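Local coordinates for probable adhesion protein (Pseudomonas aeruginosa PAO1, PDB 6R3Z), which probably serves as the metal-capturing solute-binding protein of a bacterial ion-uptake system, here holding nickel and known also to bind ferrous iron and manganese, at residues 175-180 against 197-202; 64-69 against 248-253; 37-42 against 227-232. All coordinates share one frame; numbering follows the deposited sequence.

Contact 1: residues 175-180 against 197-202; sequences TIHGAY and PAHGIE. With NI (nickel (II) ion), chain B; EDO (1,2-ethanediol), chain D.
The imidazole of His177 overlaps one edge of the His199 ring, its CE1 coming within 3.4 Å of His199 CD2. The overlap is oblique, with ring centroids 4.8 Å apart and planes at 66°, and His177 NE2 sits near the plane of the His199 ring. What draws the two together is the nickel ion: His177 NE2 lies 2.2 Å from it and His199 NE2 2.1 Å from it. The two nitrogens are only 3.1 Å apart, NE2 of His177 to NE2 of His199, yet no hydrogen bond joins them, because both are metal ligands. They are cis ligands, subtending about 92° at the nickel. In His199, CG stands anti to the backbone N (chi1 -170°), which sends the ring off the loop toward the ion. Both loops follow parallel strands of one lobe of this solute-binding protein 9 fold, 172-175 and 193-194, so neighbouring strand ends bring two histidines to the metal site between the lobes. A type II turn from Ala198 to Ile201 shapes the second loop, with Gly200 at its third position, where the positive phi favours glycine. The turn places Gly200 N 3.9 Å from His177 CE1, and a water accepts from Gly178 N and, weakly, from Gly200 N. Within the first loop, Thr175 OG1 donates to His177 O at 2.7 Å, from above the carbonyl plane. The methyl of Ala179 meets the His177 ring at its edge, and the same side chain touches His111, a further ligand of the ion.

Contact 2: residues 64-69 against 248-253; sequences VGHDDF and LSHISY. With NI (nickel (II) ion), chain B.
His66 and His250 reach toward each other from opposite directions and meet at the nickel ion. Metal coordination carries the contact: His66 NE2 binds at 2.3 Å and His250 NE2 at 2.2 Å, in cis positions about 89° apart. Imidazole suits both places, since the unprotonated NE2 of the neutral ring can bind a divalent cation deep in the protein. In His250, CG anti to the backbone N puts the ring on the side of the ion; His66 has a less staggered chi1 of -136°.

The ring contact follows from the shared metal. His66 NE2 lies in the plane of the His250 ring, at its edge and 3.1 Å from His250 CE1, while the ring planes stand 74° apart in an oblique pair.

Hydrogen bonds shape the loops behind the rings. Ser249 OG accepts from Ile251 N at 2.9 Å, forming an ST turn that encloses His250, and also pairs with Glu264 of helix 260-277. Ser252 OG is hydrogen-bonded to Asp228 OD2. Across the cleft, Gly65 has backbone angles at which a CB would press on the carbonyl O of Val64, so glycine suits the place, and Asp67 OD2 is hydrogen-bonded to Thr12 OG1.

Such convergence of loops from two lobes on one ion is typical of the interlobe metal site of solute-binding protein 9 members, here an octahedron completed by His41, His111, His177 and His199.

Contact 3: residues 37-42 against 227-232; sequences GFNPHA and IDFPST. With NI (nickel (II) ion), chain B; EDO (1,2-ethanediol), chain G.
Phe229 lays one face of its ring against the side chain of Asn39, and these two residues account for most of the surface buried here. Asn39 CB sits over the middle of the ring, 3.6 Å from its centroid and only 8° off the ring normal, so its hydrogens make a CH-pi contact. The carboxamide continues the overlap toward the root of the ring: Asn39 ND2 lies 3.6 Å from Phe229 CG, with the amide and ring planes just 6° apart, and the two side chains run past each other in opposite directions. A flat amide suits this place because it can stack through its face while its oxygen still accepts hydrogen bonds. With CG anti to the backbone N, a chi1 of -177° lays the Asn39 amide along the ring, and a second torsion near zero turns OD1 to the His41 side, where it accepts twice. The backbone bond, His41 N to Asn39 OD1 at 3.1 Å, closes an Asx turn, its donor well above the carbonyl plane. The ring bond, His41 ND1 to Asn39 OD1 at 2.7 Å, lies in the planes of both groups. Asn39 is therefore a second-shell residue: it fixes the rotation of the His41 imidazole and would tend to make NE2, bound to nickel at 2.2 Å, a more electron-rich ligand. The pair spans the mouth of the interlobe cleft, joining the loop after strand 29-32 in one lobe to the loop after strand 220-226 in the other. Gly37 takes the third share, its carbonyl O approaching the edge of the phenyl ring 3.9 Å from Phe229 CZ, where the ring hydrogens are slightly positive. Tyr253 packs edge-to-face with Phe229, and an ethanediol molecule donates to His41 O.

In the fold
All three contacts meet at one nickel ion, but at different depths. Contact 2 is the buried one, contact 1 is partly buried, and contact 3 lies at the surface. Contact 1 stays within a single lobe, joining neighbouring loops of one parallel sheet, whereas contacts 2 and 3 bridge the lobes. Metal bonds are the substance of contacts 1 and 2; contact 3 brings just one ligand, and its two segments meet through amide and phenyl groups instead. The bridging contacts are tied by hydrogen bonds, Ser252 OG with Asp228 OD2 and Ile227 with Leu248 through the backbone. The ligands of contacts 1 and 2 face each other across the ion: His177 opposite His66, His199 opposite His250.

Contact 1: residues 175-180 against 197-202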
loop_
_atom_site.group_PDB
_atom_site.type_symbol
_atom_site.label_atom_id
_atom_site.label_comp_id
_atom_site.label_asym_id
_atom_site.label_seq_id
_atom_site.Cartn_x
_atom_site.Cartn_y
_atom_site.Cartn_z
ATOM N N THR A 175 14.943 3.820 -1.201
ATOM C CA THR A 175 14.078 2.862 -0.514
ATOM C C THR A 175 14.526 1.453 -0.903
ATOM O O THR A 175 15.091 1.276 -1.984
ATOM C CB THR A 175 12.565 3.064 -0.779
ATOM O OG1 THR A 175 12.215 2.661 -2.115
ATOM C CG2 THR A 175 12.075 4.493 -0.473
ATOM N N ILE A 176 14.260 0.453 -0.050
ATOM C CA ILE A 176 14.612 -0.948 -0.400
ATOM C C ILE A 176 13.551 -1.467 -1.398
ATOM O O ILE A 176 13.899 -1.918 -2.495
ATOM C CB ILE A 176 14.667 -1.852 0.875
ATOM C CG1 ILE A 176 15.811 -1.446 1.850
ATOM C CG2 ILE A 176 14.768 -3.356 0.489
ATOM C CD1 ILE A 176 17.234 -1.526 1.322
ATOM N N HIS A 177 12.258 -1.389 -0.995
ATOM C CA HIS A 177 11.094 -1.810 -1.787
ATOM C C HIS A 177 10.557 -0.579 -2.520
ATOM O O HIS A 177 10.583 0.512 -1.956
ATOM C CB HIS A 177 10.025 -2.416 -0.859
ATOM C CG HIS A 177 8.950 -3.202 -1.542
ATOM N ND1 HIS A 177 9.121 -4.551 -1.841
ATOM C CD2 HIS A 177 7.688 -2.841 -1.871
ATOM C CE1 HIS A 177 7.970 -4.951 -2.362
ATOM N NE2 HIS A 177 7.066 -3.966 -2.368
ATOM N N GLY A 178 10.105 -0.743 -3.765
ATOM C CA GLY A 178 9.588 0.388 -4.552
ATOM C C GLY A 178 8.158 0.785 -4.184
ATOM O O GLY A 178 7.339 1.032 -5.068
ATOM N N ALA A 179 7.850 0.853 -2.880
ATOM C CA ALA A 179 6.499 1.079 -2.370
ATOM C C ALA A 179 6.122 2.515 -2.035
ATOM O O ALA A 179 4.937 2.758 -1.771
ATOM C CB ALA A 179 6.303 0.233 -1.112
ATOM N N TYR A 180 7.109 3.439 -1.940
ATOM C CA TYR A 180 6.865 4.751 -1.334
ATOM C C TYR A 180 6.897 5.975 -2.249
ATOM O O TYR A 180 6.860 7.108 -1.750
ATOM C CB TYR A 180 7.856 4.921 -0.169
ATOM C CG TYR A 180 7.753 3.748 0.785
ATOM C CD1 TYR A 180 6.596 3.536 1.532
ATOM C CD2 TYR A 180 8.712 2.736 0.778
ATOM C CE1 TYR A 180 6.453 2.419 2.352
ATOM C CE2 TYR A 180 8.578 1.603 1.591
ATOM C CZ TYR A 180 7.429 1.432 2.349
ATOM O OH TYR A 180 7.272 0.322 3.153
ATOM N N PRO A 197 15.871 -4.579 -7.644
ATOM C CA PRO A 197 15.872 -4.279 -9.099
ATOM C C PRO A 197 14.496 -4.318 -9.770
ATOM O O PRO A 197 14.307 -3.716 -10.835
ATOM C CB PRO A 197 16.836 -5.315 -9.684
ATOM C CG PRO A 197 16.855 -6.444 -8.677
ATOM C CD PRO A 197 16.667 -5.782 -7.327
ATOM N N ALA A 198 13.545 -5.034 -9.153
ATOM C CA ALA A 198 12.147 -5.141 -9.604
ATOM C C ALA A 198 11.297 -5.446 -8.382
ATOM O O ALA A 198 11.832 -5.873 -7.349
ATOM C CB ALA A 198 11.993 -6.261 -10.637
ATOM N N HIS A 199 9.986 -5.205 -8.496
ATOM C CA HIS A 199 9.033 -5.395 -7.395
ATOM C C HIS A 199 9.190 -6.735 -6.659
ATOM O O HIS A 199 8.917 -7.800 -7.231
ATOM C CB HIS A 199 7.576 -5.216 -7.882
ATOM C CG HIS A 199 6.579 -5.175 -6.766
ATOM N ND1 HIS A 199 5.293 -5.660 -6.927
ATOM C CD2 HIS A 199 6.703 -4.689 -5.503
ATOM C CE1 HIS A 199 4.686 -5.468 -5.764
ATOM N NE2 HIS A 199 5.497 -4.911 -4.876
ATOM N N GLY A 200 9.687 -6.652 -5.416
ATOM C CA GLY A 200 9.859 -7.786 -4.516
ATOM C C GLY A 200 10.975 -8.746 -4.855
ATOM O O GLY A 200 11.021 -9.847 -4.303
ATOM N N ILE A 201 11.888 -8.328 -5.751
ATOM C CA ILE A 201 13.043 -9.132 -6.181
ATOM C C ILE A 201 14.302 -8.671 -5.451
ATOM O O ILE A 201 14.645 -7.482 -5.491
ATOM C CB ILE A 201 13.194 -9.121 -7.738
ATOM C CG1 ILE A 201 11.893 -9.626 -8.453
ATOM C CG2 ILE A 201 14.421 -9.923 -8.204
ATOM C CD1 ILE A 201 11.284 -10.972 -7.929
ATOM N N GLU A 202 14.966 -9.613 -4.767
ATOM C CA GLU A 202 16.178 -9.342 -4.011
ATOM C C GLU A 202 17.324 -9.025 -5.005
ATOM O O GLU A 202 17.457 -9.735 -6.007
ATOM C CB GLU A 202 16.531 -10.573 -3.143
ATOM C CG GLU A 202 17.717 -10.429 -2.200
ATOM C CD GLU A 202 17.870 -11.551 -1.182
ATOM O OE1 GLU A 202 16.838 -12.133 -0.772
ATOM O OE2 GLU A 202 19.022 -11.841 -0.781
HETATM NI NI NI B . 4.977 -4.331 -2.877
HETATM C C1 EDO D . 21.556 -9.532 -1.220
HETATM O O1 EDO D . 21.526 -10.602 -0.278
HETATM C C2 EDO D . 22.853 -9.654 -2.043
HETATM O O2 EDO D . 22.735 -10.816 -2.851
HETATM O O HOH W 1 10.511 -3.284 -5.088
#

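Contact 2: residues 64-69 against 248-253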
loop_
_atom_site.group_PDB
_atom_site.type_symbol
_atom_site.label_atom_id
_atom_site.label_comp_id
_atom_site.label_asym_id
_atom_site.label_seq_id
_atom_site.Cartn_x
_atom_site.Cartn_y
_atom_site.Cartn_z
ATOM N N VAL A 64 -3.724 -3.021 -10.481
ATOM C CA VAL A 64 -2.690 -2.254 -11.196
ATOM C C VAL A 64 -1.285 -2.859 -11.012
ATOM O O VAL A 64 -0.283 -2.236 -11.371
ATOM C CB VAL A 64 -2.732 -0.740 -10.884
ATOM C CG1 VAL A 64 -3.997 -0.102 -11.472
ATOM C CG2 VAL A 64 -2.597 -0.458 -9.380
ATOM N N GLY A 65 -1.236 -4.075 -10.492
ATOM C CA GLY A 65 0.025 -4.799 -10.350
ATOM C C GLY A 65 0.310 -5.393 -8.987
ATOM O O GLY A 65 1.303 -6.126 -8.847
ATOM N N HIS A 66 -0.514 -5.076 -7.958
ATOM C CA HIS A 66 -0.235 -5.645 -6.634
ATOM C C HIS A 66 -1.119 -6.834 -6.240
ATOM O O HIS A 66 -0.956 -7.371 -5.143
ATOM C CB HIS A 66 -0.224 -4.595 -5.502
ATOM C CG HIS A 66 0.933 -4.808 -4.568
ATOM N ND1 HIS A 66 1.101 -6.004 -3.896
ATOM C CD2 HIS A 66 2.001 -4.012 -4.310
ATOM C CE1 HIS A 66 2.231 -5.882 -3.218
ATOM N NE2 HIS A 66 2.809 -4.708 -3.436
ATOM N N ASP A 67 -2.016 -7.280 -7.112
ATOM C CA ASP A 67 -2.802 -8.463 -6.770
ATOM C C ASP A 67 -3.149 -9.296 -8.013
ATOM O O ASP A 67 -4.289 -9.750 -8.173
ATOM C CB ASP A 67 -4.035 -8.131 -5.894
ATOM C CG ASP A 67 -5.003 -7.116 -6.459
ATOM O OD1 ASP A 67 -4.807 -6.681 -7.630
ATOM O OD2 ASP A 67 -5.933 -6.726 -5.731
ATOM N N ASP A 68 -2.130 -9.579 -8.854
ATOM C CA ASP A 68 -2.315 -10.433 -10.034
ATOM C C ASP A 68 -2.805 -11.825 -9.617
ATOM O O ASP A 68 -3.644 -12.400 -10.309
ATOM C CB ASP A 68 -1.004 -10.549 -10.835
ATOM C CG ASP A 68 -0.564 -9.242 -11.489
ATOM O OD1 ASP A 68 -1.417 -8.343 -11.657
ATOM O OD2 ASP A 68 0.629 -9.129 -11.845
ATOM N N PHE A 69 -2.326 -12.335 -8.451
ATOM C CA PHE A 69 -2.738 -13.631 -7.900
ATOM C C PHE A 69 -4.254 -13.742 -7.807
ATOM O O PHE A 69 -4.804 -14.812 -8.085
ATOM C CB PHE A 69 -2.105 -13.900 -6.512
ATOM C CG PHE A 69 -2.442 -12.938 -5.394
ATOM C CD1 PHE A 69 -3.587 -13.116 -4.620
ATOM C CD2 PHE A 69 -1.591 -11.886 -5.082
ATOM C CE1 PHE A 69 -3.893 -12.237 -3.577
ATOM C CE2 PHE A 69 -1.892 -11.009 -4.029
ATOM C CZ PHE A 69 -3.046 -11.184 -3.291
ATOM N N LEU A 248 9.759 1.749 7.130
ATOM C CA LEU A 248 8.365 1.991 6.792
ATOM C C LEU A 248 7.584 0.697 6.650
ATOM O O LEU A 248 8.163 -0.373 6.408
ATOM C CB LEU A 248 8.261 2.824 5.499
ATOM C CG LEU A 248 8.923 4.216 5.478
ATOM C CD1 LEU A 248 8.834 4.815 4.090
ATOM C CD2 LEU A 248 8.283 5.186 6.519
ATOM N N SER A 249 6.261 0.816 6.773
ATOM C CA SER A 249 5.346 -0.293 6.651
ATOM C C SER A 249 4.665 -0.308 5.280
ATOM O O SER A 249 4.079 0.690 4.862
ATOM C CB SER A 249 4.290 -0.249 7.753
ATOM O OG SER A 249 3.372 -1.318 7.589
ATOM N N HIS A 250 4.667 -1.481 4.637
ATOM C CA HIS A 250 3.959 -1.728 3.371
ATOM C C HIS A 250 2.458 -2.035 3.742
ATOM O O HIS A 250 1.638 -2.264 2.847
ATOM C CB HIS A 250 4.585 -2.984 2.727
ATOM C CG HIS A 250 4.250 -3.247 1.283
ATOM N ND1 HIS A 250 2.964 -3.611 0.879
ATOM C CD2 HIS A 250 5.088 -3.377 0.219
ATOM C CE1 HIS A 250 3.063 -3.893 -0.419
ATOM N NE2 HIS A 250 4.312 -3.748 -0.859
ATOM N N ILE A 251 2.130 -2.091 5.064
ATOM C CA ILE A 251 0.776 -2.408 5.600
ATOM C C ILE A 251 0.369 -3.799 5.021
ATOM O O ILE A 251 -0.628 -3.950 4.299
ATOM C CB ILE A 251 -0.249 -1.262 5.347
ATOM C CG1 ILE A 251 0.412 0.140 5.662
ATOM C CG2 ILE A 251 -1.550 -1.519 6.177
ATOM C CD1 ILE A 251 -0.446 1.403 5.401
ATOM N N SER A 252 1.242 -4.805 5.259
ATOM C CA SER A 252 1.055 -6.136 4.684
ATOM C C SER A 252 1.307 -7.260 5.680
ATOM O O SER A 252 1.245 -8.419 5.279
ATOM C CB SER A 252 2.017 -6.302 3.511
ATOM O OG SER A 252 3.352 -6.403 3.994
ATOM N N TYR A 253 1.599 -6.937 6.953
ATOM C CA TYR A 253 1.934 -7.953 7.963
ATOM C C TYR A 253 0.869 -8.131 9.043
ATOM O O TYR A 253 0.409 -7.147 9.590
ATOM C CB TYR A 253 3.266 -7.552 8.637
ATOM C CG TYR A 253 3.846 -8.629 9.523
ATOM C CD1 TYR A 253 4.632 -9.645 8.990
ATOM C CD2 TYR A 253 3.597 -8.643 10.894
ATOM C CE1 TYR A 253 5.154 -10.657 9.798
ATOM C CE2 TYR A 253 4.108 -9.653 11.711
ATOM C CZ TYR A 253 4.884 -10.659 11.158
ATOM O OH TYR A 253 5.426 -11.647 11.948
HETATM NI NI NI B . 4.977 -4.331 -2.877
#

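Contact 3: residues 37-42 against 227-232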
loop_
_atom_site.group_PDB
_atom_site.type_symbol
_atom_site.label_atom_id
_atom_site.label_comp_id
_atom_site.label_asym_id
_atom_site.label_seq_id
_atom_site.Cartn_x
_atom_site.Cartn_y
_atom_site.Cartn_z
ATOM N N GLY A 37 -0.736 -13.068 7.642
ATOM C CA GLY A 37 0.591 -13.622 7.897
ATOM C C GLY A 37 1.359 -14.013 6.648
ATOM O O GLY A 37 2.588 -14.104 6.690
ATOM N N PHE A 38 0.649 -14.229 5.521
ATOM C CA PHE A 38 1.291 -14.564 4.250
ATOM C C PHE A 38 1.772 -13.285 3.558
ATOM O O PHE A 38 1.036 -12.292 3.528
ATOM C CB PHE A 38 0.327 -15.346 3.342
ATOM C CG PHE A 38 0.124 -16.788 3.766
ATOM C CD1 PHE A 38 -0.703 -17.108 4.839
ATOM C CD2 PHE A 38 0.757 -17.822 3.090
ATOM C CE1 PHE A 38 -0.869 -18.440 5.246
ATOM C CE2 PHE A 38 0.572 -19.153 3.483
ATOM C CZ PHE A 38 -0.241 -19.453 4.556
ATOM N N ASN A 39 3.002 -13.312 3.009
ATOM C CA ASN A 39 3.561 -12.189 2.252
ATOM C C ASN A 39 2.850 -12.188 0.899
ATOM O O ASN A 39 2.936 -13.175 0.155
ATOM C CB ASN A 39 5.078 -12.340 2.079
ATOM C CG ASN A 39 5.774 -11.196 1.378
ATOM O OD1 ASN A 39 5.149 -10.263 0.848
ATOM N ND2 ASN A 39 7.100 -11.235 1.372
ATOM N N PRO A 40 2.083 -11.126 0.584
ATOM C CA PRO A 40 1.368 -11.105 -0.710
ATOM C C PRO A 40 2.296 -11.127 -1.932
ATOM O O PRO A 40 1.858 -11.514 -3.020
ATOM C CB PRO A 40 0.514 -9.842 -0.623
ATOM C CG PRO A 40 1.272 -8.940 0.315
ATOM C CD PRO A 40 1.883 -9.869 1.338
ATOM N N HIS A 41 3.581 -10.742 -1.750
ATOM C CA HIS A 41 4.585 -10.766 -2.819
ATOM C C HIS A 41 4.985 -12.198 -3.201
ATOM O O HIS A 41 5.396 -12.429 -4.332
ATOM C CB HIS A 41 5.846 -9.998 -2.419
ATOM C CG HIS A 41 5.580 -8.552 -2.127
ATOM N ND1 HIS A 41 5.312 -8.118 -0.847
ATOM C CD2 HIS A 41 5.469 -7.502 -2.976
ATOM C CE1 HIS A 41 5.080 -6.814 -0.946
ATOM N NE2 HIS A 41 5.171 -6.404 -2.212
ATOM N N ALA A 42 4.890 -13.138 -2.252
ATOM C CA ALA A 42 5.297 -14.529 -2.442
ATOM C C ALA A 42 4.135 -15.546 -2.488
ATOM O O ALA A 42 4.353 -16.711 -2.838
ATOM C CB ALA A 42 6.299 -14.916 -1.362
ATOM N N ILE A 227 9.666 -2.759 7.321
ATOM C CA ILE A 227 9.364 -3.339 8.624
ATOM C C ILE A 227 8.729 -4.748 8.415
ATOM O O ILE A 227 9.035 -5.677 9.166
ATOM C CB ILE A 227 8.390 -2.432 9.442
ATOM C CG1 ILE A 227 8.990 -1.032 9.710
ATOM C CG2 ILE A 227 7.987 -3.117 10.756
ATOM C CD1 ILE A 227 7.952 0.056 10.202
ATOM N N ASP A 228 7.808 -4.870 7.418
ATOM C CA ASP A 228 6.968 -6.049 7.205
ATOM C C ASP A 228 7.709 -7.342 6.923
ATOM O O ASP A 228 7.630 -8.265 7.730
ATOM C CB ASP A 228 5.918 -5.775 6.123
ATOM C CG ASP A 228 4.806 -4.858 6.608
ATOM O OD1 ASP A 228 4.799 -4.508 7.829
ATOM O OD2 ASP A 228 3.958 -4.464 5.774
ATOM N N PHE A 229 8.383 -7.440 5.800
ATOM C CA PHE A 229 9.123 -8.679 5.486
ATOM C C PHE A 229 10.548 -8.218 5.184
ATOM O O PHE A 229 10.898 -7.925 4.039
ATOM C CB PHE A 229 8.439 -9.443 4.330
ATOM C CG PHE A 229 7.087 -9.993 4.726
ATOM C CD1 PHE A 229 6.975 -11.228 5.360
ATOM C CD2 PHE A 229 5.921 -9.255 4.505
ATOM C CE1 PHE A 229 5.721 -11.725 5.745
ATOM C CE2 PHE A 229 4.670 -9.750 4.892
ATOM C CZ PHE A 229 4.574 -10.985 5.504
ATOM N N PRO A 230 11.324 -7.975 6.252
ATOM C CA PRO A 230 12.645 -7.344 6.085
ATOM C C PRO A 230 13.682 -8.206 5.381
ATOM O O PRO A 230 13.533 -9.430 5.303
ATOM C CB PRO A 230 13.054 -7.012 7.521
ATOM C CG PRO A 230 12.371 -8.075 8.327
ATOM C CD PRO A 230 11.037 -8.231 7.682
ATOM N N SER A 231 14.725 -7.540 4.857
ATOM C CA SER A 231 15.834 -8.181 4.142
ATOM C C SER A 231 17.094 -8.182 5.005
ATOM O O SER A 231 17.374 -7.201 5.695
ATOM C CB SER A 231 16.089 -7.450 2.827
ATOM O OG SER A 231 15.021 -7.659 1.915
ATOM N N THR A 232 17.892 -9.257 4.905
ATOM C CA THR A 232 19.108 -9.447 5.709
ATOM C C THR A 232 20.323 -8.574 5.306
ATOM O O THR A 232 21.273 -8.503 6.079
ATOM C CB THR A 232 19.499 -10.941 5.729
ATOM O OG1 THR A 232 19.678 -11.400 4.389
ATOM C CG2 THR A 232 18.462 -11.812 6.440
HETATM NI NI NI B . 4.977 -4.331 -2.877
HETATM C C1 EDO G . 6.427 -9.697 -6.092
HETATM O O1 EDO G . 5.088 -9.652 -6.558
HETATM C C2 EDO G . 7.221 -10.752 -6.899
HETATM O O2 EDO G . 7.929 -11.601 -6.009
#